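Local coordinates for protein ORF10 (PDB 6RIW) that forms the ketosynthase-chain length factor didomain of a polyunsaturated fatty acid synthase, a part that probably carries out chain-extending condensation of carrier-bound acyl groups, at residues A[164-169]-A[705-710]; A[516-521]-A[948-953]. One frame throughout, in Å; residues are numbered along the deposited sequence.

Contact 1 of 2, residues A[164-169]-A[705-710]; sequences THADNA and RQHYGP
Y708 brings its phenol hydroxyl up to D167 and gives a hydrogen bond to OD1, with 2.7 Å from Y708 OH to D167 OD1. The ring and the carboxylate are nearly coplanar, their planes 14° apart. OD1 lies at the edge of the ring, near its plane, and takes the proton on its anti lone pair, the one turned from OD2. D167 OD1 also lies 3.4 Å from Y708 CE1, against the ring rim. CG of Y708 stands anti to its own carbonyl carbon (chi1 -59°), beside the backbone N, and from there the hydroxyl end of the ring arrives at D167.

A166 fills the angle between the two aromatic side chains. Its methyl heads for the other segment, with A166 CB 3.5 Å from H707 CD2. The same methyl meets the phenol at its oxygen, A166 CB to Y708 OH being 3.8 Å. Both rings meet this methyl at a slant.

H165 ND1 accepts the backbone N-H of D167, almost in the imidazole plane, with 3.0 Å between D167 N and H165 ND1; this ties the start of the 3-10 turn to the residue that carries the carboxylate. D167 is shared further, OD1 in a salt bridge with R873 and OD2 hydrogen-bonded to Y82. A phenylalanine in place of Y708 would probably cost D167 OD1 the phenol's hydrogen bond and leave the ring with only apolar contact to A166 across this contact.

Q956 links H707 and A166, its backbone N bonded to H707 ND1 and its OE1 to A166 N. The contact thus joins the loop between helices 129-148 and 174-183, in the ketosynthase half, to the region of helix 699-706 in the chain length factor half; R873 comes in from the turn between strands 865-870 and 876-884.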
ATOM      1  N   THR A 164      -7.579  -2.996  21.148  1.00 13.86           N
ATOM      2  CA  THR A 164      -7.521  -2.751  19.713  1.00 15.30           C
ATOM      3  C   THR A 164      -7.792  -4.040  18.953  1.00 14.29           C
ATOM      4  O   THR A 164      -7.127  -5.057  19.191  1.00 13.95           O
ATOM      5  CB  THR A 164      -6.152  -2.160  19.337  1.00 15.78           C
ATOM      6  OG1 THR A 164      -5.964  -0.943  20.069  1.00 14.11           O
ATOM      7  CG2 THR A 164      -6.079  -1.867  17.849  1.00 14.11           C
ATOM      8  N   HIS A 165      -8.790  -3.998  18.062  1.00 12.51           N
ATOM      9  CA  HIS A 165      -9.142  -5.148  17.231  1.00 14.54           C
ATOM     10  C   HIS A 165      -8.019  -5.453  16.245  1.00 14.02           C
ATOM     11  O   HIS A 165      -7.497  -4.552  15.575  1.00 12.44           O
ATOM     12  CB  HIS A 165     -10.437  -4.860  16.463  1.00 16.99           C
ATOM     13  CG  HIS A 165     -11.100  -6.074  15.869  1.00 16.52           C
ATOM     14  ND1 HIS A 165     -10.625  -6.705  14.737  1.00 14.53           N
ATOM     15  CD2 HIS A 165     -12.236  -6.732  16.219  1.00 17.28           C
ATOM     16  CE1 HIS A 165     -11.419  -7.720  14.432  1.00 16.25           C
ATOM     17  NE2 HIS A 165     -12.410  -7.754  15.310  1.00 16.32           N
ATOM     18  N   ALA A 166      -7.689  -6.741  16.132  1.00 13.29           N
ATOM     19  CA  ALA A 166      -6.608  -7.199  15.250  1.00 11.66           C
ATOM     20  C   ALA A 166      -6.742  -6.711  13.812  1.00 12.23           C
ATOM     21  O   ALA A 166      -5.725  -6.538  13.122  1.00 12.14           O
ATOM     22  CB  ALA A 166      -6.562  -8.731  15.257  1.00 15.62           C
ATOM     23  N   ASP A 167      -7.967  -6.508  13.319  1.00 11.69           N
ATOM     24  CA  ASP A 167      -8.121  -6.056  11.930  1.00 11.46           C
ATOM     25  C   ASP A 167      -7.452  -4.699  11.692  1.00 11.82           C
ATOM     26  O   ASP A 167      -7.197  -4.333  10.543  1.00 11.42           O
ATOM     27  CB  ASP A 167      -9.614  -5.969  11.549  1.00 15.63           C
ATOM     28  CG  ASP A 167     -10.257  -7.339  11.240  1.00 16.92           C
ATOM     29  OD1 ASP A 167      -9.545  -8.369  11.140  1.00 17.28           O
ATOM     30  OD2 ASP A 167     -11.507  -7.380  11.097  1.00 14.99           O
ATOM     31  N   ASN A 168      -7.185  -3.927  12.750  1.00 12.74           N
ATOM     32  CA  ASN A 168      -6.443  -2.685  12.611  1.00 11.20           C
ATOM     33  C   ASN A 168      -4.992  -2.889  12.161  1.00 11.97           C
ATOM     34  O   ASN A 168      -4.340  -1.918  11.771  1.00 11.50           O
ATOM     35  CB  ASN A 168      -6.490  -1.927  13.936  1.00 11.94           C
ATOM     36  CG  ASN A 168      -7.854  -1.294  14.175  1.00 15.82           C
ATOM     37  OD1 ASN A 168      -8.288  -0.449  13.392  1.00 15.18           O
ATOM     38  ND2 ASN A 168      -8.552  -1.730  15.226  1.00 12.51           N
ATOM     39  N   ALA A 169      -4.479  -4.105  12.164  1.00 11.18           N
ATOM     40  CA  ALA A 169      -3.140  -4.304  11.614  1.00 11.59           C
ATOM     41  C   ALA A 169      -3.146  -4.593  10.112  1.00 12.76           C
ATOM     42  O   ALA A 169      -2.067  -4.662   9.498  1.00 13.24           O
ATOM     43  CB  ALA A 169      -2.441  -5.454  12.348  1.00 11.57           C
ATOM     44  N   ARG A 705      -1.413 -13.099  13.096  1.00  8.97           N
ATOM     45  CA  ARG A 705      -2.209 -14.175  12.525  1.00  9.15           C
ATOM     46  C   ARG A 705      -2.726 -15.118  13.585  1.00  9.45           C
ATOM     47  O   ARG A 705      -3.775 -15.734  13.374  1.00 10.47           O
ATOM     48  CB  ARG A 705      -1.396 -14.943  11.470  1.00  8.99           C
ATOM     49  CG  ARG A 705      -0.817 -14.003  10.376  1.00 10.16           C
ATOM     50  CD  ARG A 705      -1.911 -13.266   9.601  1.00 12.79           C
ATOM     51  NE  ARG A 705      -1.327 -12.317   8.641  1.00 11.59           N
ATOM     52  CZ  ARG A 705      -2.020 -11.626   7.736  1.00 13.38           C
ATOM     53  NH1 ARG A 705      -3.346 -11.772   7.626  1.00 12.04           N
ATOM     54  NH2 ARG A 705      -1.376 -10.781   6.931  1.00 11.95           N
ATOM     55  N   GLN A 706      -2.062 -15.189  14.742  1.00  9.42           N
ATOM     56  CA  GLN A 706      -2.630 -15.947  15.860  1.00 10.67           C
ATOM     57  C   GLN A 706      -4.010 -15.445  16.262  1.00 13.32           C
ATOM     58  O   GLN A 706      -4.788 -16.208  16.848  1.00 12.53           O
ATOM     59  CB  GLN A 706      -1.706 -15.877  17.082  1.00 11.88           C
ATOM     60  CG  GLN A 706      -0.602 -16.918  17.074  1.00 15.27           C
ATOM     61  CD  GLN A 706      -0.140 -17.219  18.480  1.00 21.53           C
ATOM     62  OE1 GLN A 706      -0.087 -18.377  18.874  1.00 19.68           O
ATOM     63  NE2 GLN A 706       0.154 -16.163  19.272  1.00 21.27           N
ATOM     64  N   HIS A 707      -4.317 -14.164  16.017  1.00 11.38           N
ATOM     65  CA  HIS A 707      -5.650 -13.645  16.319  1.00 12.17           C
ATOM     66  C   HIS A 707      -6.738 -14.271  15.457  1.00 13.81           C
ATOM     67  O   HIS A 707      -7.904 -14.217  15.845  1.00 13.54           O
ATOM     68  CB  HIS A 707      -5.722 -12.113  16.152  1.00 13.47           C
ATOM     69  CG  HIS A 707      -4.803 -11.359  17.058  1.00 13.14           C
ATOM     70  ND1 HIS A 707      -4.767 -11.570  18.417  1.00 14.03           N
ATOM     71  CD2 HIS A 707      -3.872 -10.403  16.800  1.00 11.80           C
ATOM     72  CE1 HIS A 707      -3.861 -10.775  18.963  1.00 13.05           C
ATOM     73  NE2 HIS A 707      -3.292 -10.065  18.004  1.00 11.24           N
ATOM     74  N   TYR A 708      -6.380 -14.912  14.332  1.00 11.07           N
ATOM     75  CA  TYR A 708      -7.355 -15.507  13.421  1.00 12.50           C
ATOM     76  C   TYR A 708      -7.433 -17.021  13.505  1.00 12.35           C
ATOM     77  O   TYR A 708      -8.445 -17.598  13.080  1.00 13.87           O
ATOM     78  CB  TYR A 708      -7.044 -15.084  11.975  1.00 11.52           C
ATOM     79  CG  TYR A 708      -7.088 -13.577  11.858  1.00 13.20           C
ATOM     80  CD1 TYR A 708      -8.305 -12.896  11.827  1.00 14.77           C
ATOM     81  CD2 TYR A 708      -5.915 -12.834  11.827  1.00 17.61           C
ATOM     82  CE1 TYR A 708      -8.349 -11.477  11.745  1.00 15.92           C
ATOM     83  CE2 TYR A 708      -5.944 -11.437  11.738  1.00 20.13           C
ATOM     84  CZ  TYR A 708      -7.158 -10.768  11.703  1.00 17.84           C
ATOM     85  OH  TYR A 708      -7.140  -9.389  11.607  1.00 16.46           O
ATOM     86  N   GLY A 709      -6.417 -17.665  14.054  1.00 13.09           N
ATOM     87  CA  GLY A 709      -6.439 -19.096  14.256  1.00 13.75           C
ATOM     88  C   GLY A 709      -5.093 -19.593  14.749  1.00 12.69           C
ATOM     89  O   GLY A 709      -4.073 -18.913  14.603  1.00 12.38           O
ATOM     90  N   PRO A 710      -5.058 -20.811  15.303  1.00 13.72           N
ATOM     91  CA  PRO A 710      -3.819 -21.323  15.909  1.00 13.21           C
ATOM     92  C   PRO A 710      -2.758 -21.696  14.879  1.00 13.38           C
ATOM     93  O   PRO A 710      -3.054 -22.315  13.850  1.00 12.76           O
ATOM     94  CB  PRO A 710      -4.288 -22.571  16.683  1.00 14.36           C
ATOM     95  CG  PRO A 710      -5.578 -22.969  16.018  1.00 17.71           C
ATOM     96  CD  PRO A 710      -6.203 -21.704  15.497  1.00 13.69           C
TER

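Contact 2 of 2, residues A[516-521]-A[948-953]; sequences MQSLQL and VMMDNL
S518 and L519 meet M950 and L953 with no ring, carboxylate or side-chain amide among the four, so there are no faces or edges to match: the surface is made of methyls, methylenes, one hydroxyl and backbone carbonyls. S518 sits in the middle. Its OG lies against the bent chain of M950, with S518 OG 3.4 Å from M950 CE and 3.5 Å from M950 CB, so that the methionine touches the hydroxyl from both its root and its tip. That shape comes from turns at chi2 (-68°) and chi3 (-85°), which fold the terminal methyl back toward the serine instead of letting the chain run straight on.

Beside this, CB of S518 faces CB of L953 at 4.2 Å. L519 approaches the same leucine through one branch: L519 CD2 is 4.1 Å from L953 CB and 3.7 Å from L953 O, the two side chains passing each other at a slant.

Residues 516-519 belong to the last turn of helix 513-519, and Q520 and L521 follow in its Schellman close, where L521 N bonds to M516 O and Q520 N, at positive phi, to Q517 O. In 948-953, L953 N bonds to M950 O at 3.0 Å, a turn that brings both M950 and L953 round to the same helix end. Helix 129-148 touches the two through P135 and Q139 at M950 and L136 at L953, while T703 of helix 699-706 touches L519 and L953.

S518 OG is hydrogen-bonded to N514 O in its own helix and meets M950 only through carbon atoms. Between the close of helix 513-519 and the loop after helix 929-934 the contact is therefore van der Waals, dependent on shape more than on direction, while N952 makes its polar bonds to K162 and T164.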
ATOM      1  N   MET A 516       6.353 -14.497  25.339  1.00 14.16           N
ATOM      2  CA  MET A 516       5.863 -15.787  24.850  1.00 15.67           C
ATOM      3  C   MET A 516       4.638 -16.247  25.627  1.00 13.94           C
ATOM      4  O   MET A 516       3.725 -16.841  25.042  1.00 15.72           O
ATOM      5  CB  MET A 516       6.983 -16.826  24.902  1.00 15.08           C
ATOM      6  CG  MET A 516       8.151 -16.431  23.971  1.00 16.32           C
ATOM      7  SD  MET A 516       7.700 -16.414  22.213  1.00 18.74           S
ATOM      8  CE  MET A 516       7.799 -18.183  21.943  1.00 16.86           C
ATOM      9  N   GLN A 517       4.577 -15.948  26.930  1.00 14.71           N
ATOM     10  CA  GLN A 517       3.373 -16.247  27.696  1.00 16.60           C
ATOM     11  C   GLN A 517       2.170 -15.471  27.171  1.00 16.61           C
ATOM     12  O   GLN A 517       1.065 -16.021  27.075  1.00 16.64           O
ATOM     13  CB  GLN A 517       3.605 -15.917  29.171  1.00 18.72           C
ATOM     14  CG  GLN A 517       2.504 -16.372  30.088  1.00 26.69           C
ATOM     15  CD  GLN A 517       2.724 -15.878  31.513  1.00 38.40           C
ATOM     16  OE1 GLN A 517       1.832 -15.964  32.363  1.00 49.64           O
ATOM     17  NE2 GLN A 517       3.922 -15.344  31.775  1.00 38.43           N
ATOM     18  N   SER A 518       2.363 -14.187  26.841  1.00 14.96           N
ATOM     19  CA  SER A 518       1.257 -13.383  26.309  1.00 15.25           C
ATOM     20  C   SER A 518       0.776 -13.923  24.969  1.00 17.79           C
ATOM     21  O   SER A 518      -0.431 -13.935  24.691  1.00 15.66           O
ATOM     22  CB  SER A 518       1.670 -11.921  26.158  1.00 17.27           C
ATOM     23  OG  SER A 518       2.001 -11.362  27.417  1.00 21.26           O
ATOM     24  N   LEU A 519       1.708 -14.392  24.128  1.00 13.14           N
ATOM     25  CA  LEU A 519       1.374 -14.962  22.834  1.00 13.70           C
ATOM     26  C   LEU A 519       0.874 -16.401  22.927  1.00 19.56           C
ATOM     27  O   LEU A 519       0.462 -16.956  21.907  1.00 16.93           O
ATOM     28  CB  LEU A 519       2.602 -14.896  21.910  1.00 16.48           C
ATOM     29  CG  LEU A 519       3.111 -13.483  21.576  1.00 16.14           C
ATOM     30  CD1 LEU A 519       4.376 -13.569  20.697  1.00 16.62           C
ATOM     31  CD2 LEU A 519       2.010 -12.734  20.829  1.00 12.40           C
ATOM     32  N   GLN A 520       0.897 -17.003  24.119  1.00 17.65           N
ATOM     33  CA  GLN A 520       0.482 -18.398  24.319  1.00 20.40           C
ATOM     34  C   GLN A 520       1.284 -19.353  23.434  1.00 20.79           C
ATOM     35  O   GLN A 520       0.761 -20.332  22.894  1.00 23.58           O
ATOM     36  CB  GLN A 520      -1.021 -18.550  24.097  1.00 22.55           C
ATOM     37  CG  GLN A 520      -1.783 -17.624  25.022  1.00 23.58           C
ATOM     38  CD  GLN A 520      -3.277 -17.764  24.892  1.00 31.25           C
ATOM     39  OE1 GLN A 520      -3.781 -18.355  23.933  1.00 34.65           O
ATOM     40  NE2 GLN A 520      -4.000 -17.210  25.854  1.00 30.16           N
ATOM     41  N   LEU A 521       2.575 -19.081  23.317  1.00 16.50           N
ATOM     42  CA  LEU A 521       3.500 -19.896  22.532  1.00 18.56           C
ATOM     43  C   LEU A 521       4.503 -20.569  23.458  1.00 21.53           C
ATOM     44  O   LEU A 521       5.177 -19.890  24.252  1.00 17.23           O
ATOM     45  CB  LEU A 521       4.265 -19.026  21.521  1.00 19.13           C
ATOM     46  CG  LEU A 521       3.521 -18.498  20.285  1.00 20.25           C
ATOM     47  CD1 LEU A 521       4.389 -17.492  19.527  1.00 18.65           C
ATOM     48  CD2 LEU A 521       3.143 -19.670  19.385  1.00 22.83           C
ATOM     49  N   VAL A 948       3.799  -1.065  30.882  1.00 19.54           N
ATOM     50  CA  VAL A 948       3.545  -1.663  29.563  1.00 17.06           C
ATOM     51  C   VAL A 948       2.444  -2.705  29.674  1.00 17.61           C
ATOM     52  O   VAL A 948       2.498  -3.599  30.524  1.00 18.63           O
ATOM     53  CB  VAL A 948       4.826  -2.288  28.989  1.00 17.98           C
ATOM     54  CG1 VAL A 948       4.513  -3.000  27.634  1.00 15.80           C
ATOM     55  CG2 VAL A 948       5.895  -1.219  28.763  1.00 15.98           C
ATOM     56  N   MET A 949       1.427  -2.591  28.819  1.00 16.41           N
ATOM     57  CA  MET A 949       0.280  -3.490  28.869  1.00 18.31           C
ATOM     58  C   MET A 949       0.366  -4.513  27.741  1.00 16.01           C
ATOM     59  O   MET A 949       0.587  -4.147  26.584  1.00 17.00           O
ATOM     60  CB  MET A 949      -1.037  -2.723  28.761  1.00 19.20           C
ATOM     61  CG  MET A 949      -1.194  -1.621  29.813  1.00 26.02           C
ATOM     62  SD  MET A 949      -1.248  -2.311  31.482  1.00 32.62           S
ATOM     63  CE  MET A 949      -2.833  -3.155  31.379  1.00 34.30           C
ATOM     64  N   MET A 950       0.128  -5.781  28.072  1.00 16.80           N
ATOM     65  CA  MET A 950       0.280  -6.870  27.112  1.00 15.84           C
ATOM     66  C   MET A 950      -1.041  -7.400  26.574  1.00 15.13           C
ATOM     67  O   MET A 950      -1.019  -8.326  25.758  1.00 14.60           O
ATOM     68  CB  MET A 950       1.045  -8.022  27.767  1.00 20.35           C
ATOM     69  CG  MET A 950       2.366  -7.607  28.387  1.00 20.34           C
ATOM     70  SD  MET A 950       3.520  -7.142  27.101  1.00 21.44           S
ATOM     71  CE  MET A 950       4.131  -8.791  26.727  1.00 19.93           C
ATOM     72  N   ASP A 951      -2.178  -6.832  27.005  1.00 13.64           N
ATOM     73  CA  ASP A 951      -3.500  -7.393  26.698  1.00 17.61           C
ATOM     74  C   ASP A 951      -3.728  -7.575  25.202  1.00 16.45           C
ATOM     75  O   ASP A 951      -4.381  -8.540  24.786  1.00 16.25           O
ATOM     76  CB  ASP A 951      -4.618  -6.489  27.244  1.00 24.77           C
ATOM     77  CG  ASP A 951      -4.404  -6.076  28.683  1.00 37.92           C
ATOM     78  OD1 ASP A 951      -3.523  -5.219  28.929  1.00 36.67           O
ATOM     79  OD2 ASP A 951      -5.130  -6.604  29.563  1.00 42.19           O
ATOM     80  N   ASN A 952      -3.255  -6.633  24.377  1.00 15.69           N
ATOM     81  CA  ASN A 952      -3.538  -6.705  22.946  1.00 14.27           C
ATOM     82  C   ASN A 952      -2.804  -7.847  22.245  1.00 15.47           C
ATOM     83  O   ASN A 952      -3.160  -8.179  21.107  1.00 15.32           O
ATOM     84  CB  ASN A 952      -3.165  -5.380  22.277  1.00 12.01           C
ATOM     85  CG  ASN A 952      -4.248  -4.337  22.425  1.00 15.90           C
ATOM     86  OD1 ASN A 952      -5.427  -4.664  22.472  1.00 18.28           O
ATOM     87  ND2 ASN A 952      -3.854  -3.078  22.500  1.00 15.83           N
ATOM     88  N   LEU A 953      -1.795  -8.440  22.887  1.00 14.21           N
ATOM     89  CA  LEU A 953      -1.059  -9.551  22.293  1.00 14.13           C
ATOM     90  C   LEU A 953      -1.777 -10.887  22.444  1.00 14.27           C
ATOM     91  O   LEU A 953      -1.514 -11.811  21.666  1.00 15.08           O
ATOM     92  CB  LEU A 953       0.326  -9.658  22.936  1.00 13.92           C
ATOM     93  CG  LEU A 953       1.258  -8.459  22.848  1.00 16.63           C
ATOM     94  CD1 LEU A 953       2.623  -8.776  23.524  1.00 14.91           C
ATOM     95  CD2 LEU A 953       1.446  -8.041  21.402  1.00 17.45           C
TER

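In the fold
Contacts 1 and 2 have centres about 13 Å apart, on the same side of the chain's centre, and their segments alternate along the sequence. Two probable hydrogen bonds join them directly: Q706 NE2 to L519 O at 2.8 Å, and N952 OD1 to T164 N at 3.0 Å. In addition, H707 CE1 packs 3.4 Å from N952 O. Segment 948-953, in the loop after helix 929-934, thus lies against both halves of the didomain, touching the ketosynthase loop at 164-169 as well as 516-521 and 705-710. Neither contact is near the magnesium site at M1 and K286; contact 1 spans the two halves of the didomain, and 948-953 of contact 2 packs alongside that junction.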